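Local atomic coordinates of BauA (Acinetobacter baumannii, PDB entry 6HCP), a protein that probably imports ferric preacinetobactin across the outer membrane as a TonB-dependent siderophore receptor of the plugged beta-barrel type. Residues G187-V192 with R205-Y210; S224-L229 with Y245-H250. All blocks are in the same frame, centred on the assembly; numbering follows the deposited sequence.

Contact 1 (G187-V192 with R205-Y210); sequences GGHVDV and RINGMY. With C8E ((hydroxyethyloxy)tri(ethyloxy)octane), chain B.
R205 grips the carboxylate of D191 side-on with two nitrogens, one to each oxygen. R205 NE reaches D191 OD1 and R205 NH2 reaches D191 OD2, each at 2.9 Å; both bonds are nearly straight, and both oxygens are met on their syn side. Carboxylate and guanidinium planes differ by only 19°, the geometry of a bidentate salt bridge. A bend of the arginine chain at chi2 (102°) turns the guanidinium toward D191, which it meets at its edge. Next along the same face, H189 NE2 donates to N207 OD1 (2.8 Å), meeting a lone pair of that oxygen in the amide plane, with ring and amide nearly coplanar. The backbone carbonyl of G208 lies at the edge of that ring, its O 3.3 Å from H189 CD2. K166, from outside the two segments, adds a salt bridge to D191 and a weak hydrogen bond to N207 OD1, so the carboxylate has two cationic partners.

On the other face lie V190, V192, I206 and Y210; G188 sits across from Y210 and G208 across from V190, and V192 CG2 packs on I206 CB at 3.7 Å. Detergent atom O9 lies 3.6 Å from G208 C, consistent with a lipid-facing barrel surface.

Paired backbone bonds join 187-192 and 205-210 as an antiparallel hairpin, their N-to-C directions 178° apart over these segments, flanked by strands 173-181 and 221-234, with loop residues S131 and E133 against M209.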
# COMPACT_ATOMS: atom_id res chain seq x y z
N GLY A 187 -12.87 -8.39 -17.67
CA GLY A 187 -13.02 -8.45 -19.11
C GLY A 187 -12.34 -9.66 -19.71
O GLY A 187 -11.69 -10.47 -19.03
N GLY A 188 -12.48 -9.75 -21.03
CA GLY A 188 -11.76 -10.72 -21.78
C GLY A 188 -11.51 -10.24 -23.19
O GLY A 188 -12.26 -9.39 -23.70
N HIS A 189 -10.54 -10.88 -23.82
CA HIS A 189 -10.10 -10.55 -25.15
C HIS A 189 -9.72 -11.84 -25.88
O HIS A 189 -8.87 -12.59 -25.41
CB HIS A 189 -8.90 -9.58 -25.06
CG HIS A 189 -8.20 -9.37 -26.36
ND1 HIS A 189 -6.85 -9.12 -26.42
CD2 HIS A 189 -8.67 -9.29 -27.63
CE1 HIS A 189 -6.49 -8.94 -27.69
NE2 HIS A 189 -7.61 -8.98 -28.43
N VAL A 190 -10.37 -12.06 -27.02
CA VAL A 190 -10.05 -13.16 -27.92
C VAL A 190 -9.38 -12.60 -29.17
O VAL A 190 -9.81 -11.57 -29.71
CB VAL A 190 -11.31 -13.95 -28.27
CG1 VAL A 190 -11.09 -14.86 -29.47
CG2 VAL A 190 -11.83 -14.73 -27.08
N ASP A 191 -8.29 -13.26 -29.58
CA ASP A 191 -7.51 -12.90 -30.75
C ASP A 191 -7.28 -14.20 -31.55
O ASP A 191 -6.64 -15.12 -31.04
CB ASP A 191 -6.18 -12.25 -30.36
CG ASP A 191 -5.40 -11.66 -31.53
OD1 ASP A 191 -5.90 -11.74 -32.68
OD2 ASP A 191 -4.33 -11.08 -31.28
N VAL A 192 -7.84 -14.28 -32.76
CA VAL A 192 -7.76 -15.52 -33.57
C VAL A 192 -7.36 -15.17 -35.00
O VAL A 192 -7.86 -14.20 -35.57
CB VAL A 192 -9.09 -16.29 -33.55
CG1 VAL A 192 -9.48 -16.72 -32.15
CG2 VAL A 192 -10.22 -15.52 -34.20
N ARG A 205 -8.08 -12.26 -39.52
CA ARG A 205 -7.67 -12.02 -38.11
C ARG A 205 -8.81 -11.28 -37.38
O ARG A 205 -9.28 -10.26 -37.83
CB ARG A 205 -6.34 -11.26 -38.09
CG ARG A 205 -5.80 -10.95 -36.70
CD ARG A 205 -4.69 -11.88 -36.27
NE ARG A 205 -4.16 -11.53 -34.97
CZ ARG A 205 -2.90 -11.22 -34.74
NH1 ARG A 205 -2.06 -11.07 -35.75
NH2 ARG A 205 -2.48 -11.04 -33.49
N ILE A 206 -9.29 -11.87 -36.28
CA ILE A 206 -10.45 -11.37 -35.59
C ILE A 206 -10.07 -11.09 -34.13
O ILE A 206 -9.46 -11.93 -33.49
CB ILE A 206 -11.61 -12.39 -35.69
CG1 ILE A 206 -12.00 -12.70 -37.14
CG2 ILE A 206 -12.81 -11.91 -34.91
CD1 ILE A 206 -12.90 -13.90 -37.26
N ASN A 207 -10.49 -9.93 -33.61
CA ASN A 207 -10.32 -9.62 -32.20
C ASN A 207 -11.69 -9.26 -31.63
O ASN A 207 -12.47 -8.56 -32.28
CB ASN A 207 -9.29 -8.51 -31.97
CG ASN A 207 -7.87 -8.98 -32.13
OD1 ASN A 207 -7.19 -9.26 -31.14
ND2 ASN A 207 -7.41 -9.07 -33.37
N GLY A 208 -11.96 -9.76 -30.42
CA GLY A 208 -13.13 -9.38 -29.68
C GLY A 208 -12.77 -9.13 -28.22
O GLY A 208 -11.96 -9.84 -27.66
N MET A 209 -13.25 -8.01 -27.67
CA MET A 209 -12.92 -7.61 -26.31
C MET A 209 -14.15 -6.99 -25.66
O MET A 209 -14.99 -6.33 -26.30
CB MET A 209 -11.73 -6.63 -26.32
CG MET A 209 -11.37 -6.04 -24.94
SD MET A 209 -12.47 -4.71 -24.48
CE MET A 209 -11.97 -3.40 -25.61
N TYR A 210 -14.33 -7.33 -24.38
CA TYR A 210 -15.36 -6.72 -23.58
C TYR A 210 -14.78 -6.56 -22.17
O TYR A 210 -14.16 -7.47 -21.67
CB TYR A 210 -16.63 -7.58 -23.51
CG TYR A 210 -17.74 -6.99 -22.67
CD1 TYR A 210 -18.34 -5.81 -23.06
CD2 TYR A 210 -18.13 -7.54 -21.46
CE1 TYR A 210 -19.31 -5.20 -22.29
CE2 TYR A 210 -19.10 -6.93 -20.67
CZ TYR A 210 -19.72 -5.77 -21.10
OH TYR A 210 -20.68 -5.11 -20.38
C1 C8E B . -20.95 -2.73 -29.41
C2 C8E B . -19.47 -2.79 -29.74
C3 C8E B . -19.00 -4.16 -30.23
C4 C8E B . -19.37 -5.29 -29.27
C5 C8E B . -18.60 -6.57 -29.58
C6 C8E B . -18.43 -7.44 -28.33
C7 C8E B . -17.47 -8.60 -28.56
C8 C8E B . -17.39 -9.48 -27.32
O9 C8E B . -16.13 -10.14 -27.24
C10 C8E B . -15.95 -10.94 -26.07
C11 C8E B . -14.80 -11.90 -26.30
O12 C8E B . -14.15 -12.14 -25.06

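Contact 2 (S224-L229 with Y245-H250); sequences SRLFSL and YDALDH. With C8E ((hydroxyethyloxy)tri(ethyloxy)octane), chain B; EDO (1,2-ethanediol), chain Z.
R225 lies alongside L248, both side chains pointing the same way from a hydrogen-bonded antiparallel pair. Starting at the root of the arginine, R225 CB is 3.7 Å from C4 of the detergent C8E. R225 CG, set anti to the carbonyl carbon (chi1 -53°), packs on L248 CD2 at 3.7 Å. CD is shared between that methyl and the detergent tail. From CG to NE the chain is extended, which lays the guanidinium alongside the leucine: L248 CD2 stands 3.6 Å above one face of the R225 group, offset toward its rim. At the tip, NH1 approaches C8E C1, whereas R225 NH2 makes a salt bridge with E223 OE2. The aliphatic part of R225 is thus held between leucine and alkyl chain, while its polar end turns to an acid on its own strand.

The same detergent tail runs on past D246 and F227, with C8E C5 3.9 Å from F227 CB. These contacts are consistent with a membrane-facing surface on which D246 and R225 both touch the alkyl chain.

The opposite face carries L226, whose CD1 meets A247 CB at 4.0 Å, and Y245, whose OH bonds to the backbone O of I124. Farther along, one water bridges S224 OG and D249 OD1, donating to the latter; D249 OD2 accepts from 1,2-ethanediol, probably from the crystallisation liquor, and makes a salt bridge with R129.

Paired backbone bonds at R225-L248 and F227-D246 join the strands, whose N-to-C directions over these segments are 175° apart. This hairpin of strands 221-234 and 238-252 is flanked by 202-212 and 282-297, and loop residues P126 and M134 pack against Y245 on its plug-facing side.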
# COMPACT_ATOMS: atom_id res chain seq x y z
N SER A 224 -15.86 -1.06 -21.97
CA SER A 224 -15.30 -1.03 -23.32
C SER A 224 -15.76 -2.28 -24.07
O SER A 224 -15.87 -3.37 -23.48
CB SER A 224 -13.80 -0.95 -23.29
OG SER A 224 -13.35 0.12 -22.47
N ARG A 225 -15.90 -2.14 -25.39
CA ARG A 225 -16.19 -3.28 -26.25
C ARG A 225 -15.51 -3.03 -27.59
O ARG A 225 -15.53 -1.91 -28.09
CB ARG A 225 -17.69 -3.45 -26.55
CG ARG A 225 -18.63 -3.51 -25.36
CD ARG A 225 -20.01 -4.03 -25.78
NE ARG A 225 -21.05 -3.82 -24.76
CZ ARG A 225 -22.34 -3.62 -25.01
NH1 ARG A 225 -22.79 -3.65 -26.25
NH2 ARG A 225 -23.14 -3.24 -24.02
N LEU A 226 -15.01 -4.10 -28.19
CA LEU A 226 -14.42 -4.04 -29.52
C LEU A 226 -14.65 -5.35 -30.25
O LEU A 226 -14.45 -6.44 -29.71
CB LEU A 226 -12.93 -3.75 -29.38
CG LEU A 226 -12.14 -3.70 -30.69
CD1 LEU A 226 -12.60 -2.51 -31.52
CD2 LEU A 226 -10.65 -3.61 -30.41
N PHE A 227 -14.98 -5.23 -31.53
CA PHE A 227 -14.94 -6.32 -32.47
C PHE A 227 -14.25 -5.82 -33.73
O PHE A 227 -14.63 -4.77 -34.25
CB PHE A 227 -16.35 -6.85 -32.75
CG PHE A 227 -16.40 -7.96 -33.77
CD1 PHE A 227 -16.02 -9.25 -33.42
CD2 PHE A 227 -16.77 -7.72 -35.08
CE1 PHE A 227 -16.00 -10.27 -34.37
CE2 PHE A 227 -16.75 -8.74 -36.02
CZ PHE A 227 -16.34 -10.00 -35.67
N SER A 228 -13.19 -6.51 -34.15
CA SER A 228 -12.40 -6.10 -35.29
C SER A 228 -12.14 -7.28 -36.23
O SER A 228 -11.99 -8.42 -35.79
CB SER A 228 -11.09 -5.46 -34.88
OG SER A 228 -10.20 -6.41 -34.33
N LEU A 229 -11.94 -6.95 -37.51
CA LEU A 229 -11.63 -7.89 -38.56
C LEU A 229 -10.52 -7.31 -39.42
O LEU A 229 -10.61 -6.14 -39.81
CB LEU A 229 -12.90 -8.13 -39.39
CG LEU A 229 -12.76 -9.14 -40.51
CD1 LEU A 229 -12.52 -10.53 -39.94
CD2 LEU A 229 -14.00 -9.12 -41.39
N TYR A 245 -14.10 -2.39 -37.76
CA TYR A 245 -14.27 -2.54 -36.33
C TYR A 245 -15.55 -1.87 -35.88
O TYR A 245 -16.09 -0.96 -36.54
CB TYR A 245 -13.04 -1.99 -35.61
CG TYR A 245 -13.04 -0.48 -35.53
CD1 TYR A 245 -13.74 0.18 -34.54
CD2 TYR A 245 -12.47 0.28 -36.54
CE1 TYR A 245 -13.84 1.56 -34.52
CE2 TYR A 245 -12.53 1.66 -36.52
CZ TYR A 245 -13.21 2.31 -35.51
OH TYR A 245 -13.33 3.67 -35.50
N ASP A 246 -16.01 -2.31 -34.71
CA ASP A 246 -17.14 -1.74 -34.03
C ASP A 246 -16.74 -1.62 -32.55
O ASP A 246 -16.30 -2.63 -31.96
CB ASP A 246 -18.36 -2.65 -34.22
CG ASP A 246 -19.67 -2.16 -33.63
OD1 ASP A 246 -19.71 -1.07 -33.04
OD2 ASP A 246 -20.65 -2.92 -33.74
N ALA A 247 -16.80 -0.40 -32.01
CA ALA A 247 -16.25 -0.12 -30.66
C ALA A 247 -17.28 0.64 -29.83
O ALA A 247 -18.08 1.42 -30.35
CB ALA A 247 -14.94 0.65 -30.74
N LEU A 248 -17.18 0.45 -28.51
CA LEU A 248 -17.96 1.19 -27.54
C LEU A 248 -17.01 1.60 -26.40
O LEU A 248 -16.16 0.80 -26.01
CB LEU A 248 -19.08 0.30 -27.00
CG LEU A 248 -19.76 0.81 -25.73
CD1 LEU A 248 -20.71 1.95 -26.05
CD2 LEU A 248 -20.50 -0.30 -25.01
N ASP A 249 -17.16 2.84 -25.95
CA ASP A 249 -16.46 3.36 -24.77
C ASP A 249 -17.52 4.07 -23.92
O ASP A 249 -18.29 4.91 -24.43
CB ASP A 249 -15.32 4.30 -25.18
CG ASP A 249 -14.59 4.95 -24.01
OD1 ASP A 249 -13.66 4.32 -23.48
OD2 ASP A 249 -15.08 5.98 -23.52
N HIS A 250 -17.63 3.67 -22.65
CA HIS A 250 -18.64 4.19 -21.76
C HIS A 250 -18.05 4.37 -20.36
O HIS A 250 -17.51 3.42 -19.81
CB HIS A 250 -19.87 3.27 -21.73
CG HIS A 250 -20.97 3.77 -20.85
ND1 HIS A 250 -22.14 4.30 -21.36
CD2 HIS A 250 -21.06 3.88 -19.51
CE1 HIS A 250 -22.92 4.67 -20.37
NE2 HIS A 250 -22.29 4.41 -19.22
C1 C8E B . -20.95 -2.73 -29.41
C2 C8E B . -19.47 -2.79 -29.74
C3 C8E B . -19.00 -4.16 -30.23
C4 C8E B . -19.37 -5.29 -29.27
C5 C8E B . -18.60 -6.57 -29.58
C6 C8E B . -18.43 -7.44 -28.33
C7 C8E B . -17.47 -8.60 -28.56
C8 C8E B . -17.39 -9.48 -27.32
O9 C8E B . -16.13 -10.14 -27.24
C10 C8E B . -15.95 -10.94 -26.07
C11 C8E B . -14.80 -11.90 -26.30
O12 C8E B . -14.15 -12.14 -25.06
C1 EDO Z . -15.92 8.96 -24.67
O1 EDO Z . -16.80 7.88 -24.28
C2 EDO Z . -14.61 8.41 -25.15
O2 EDO Z . -14.79 7.78 -26.44
O HOH W 1 -12.65 2.09 -24.01

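How the contacts relate
Contact 1 closes before contact 2 opens, so the two hairpins follow in series along the chain, with centres 10 Å apart on the same side of the chain's centre. Strands 202-212 and 221-234 are neighbours, and their probable backbone bonds M209 N to L226 O (2.8 Å) and S228 N to N207 O (2.9 Å) join the pairs into four consecutive antiparallel strands. Y210 CD1 also packs on R225 CG across this seam. One detergent molecule touches both contacts on the face bearing V190, Y210, R225 and F227, whereas E133 meets side chains of both on the other. This continuous strip of barrel wall therefore separates a probable lipid side from the interior.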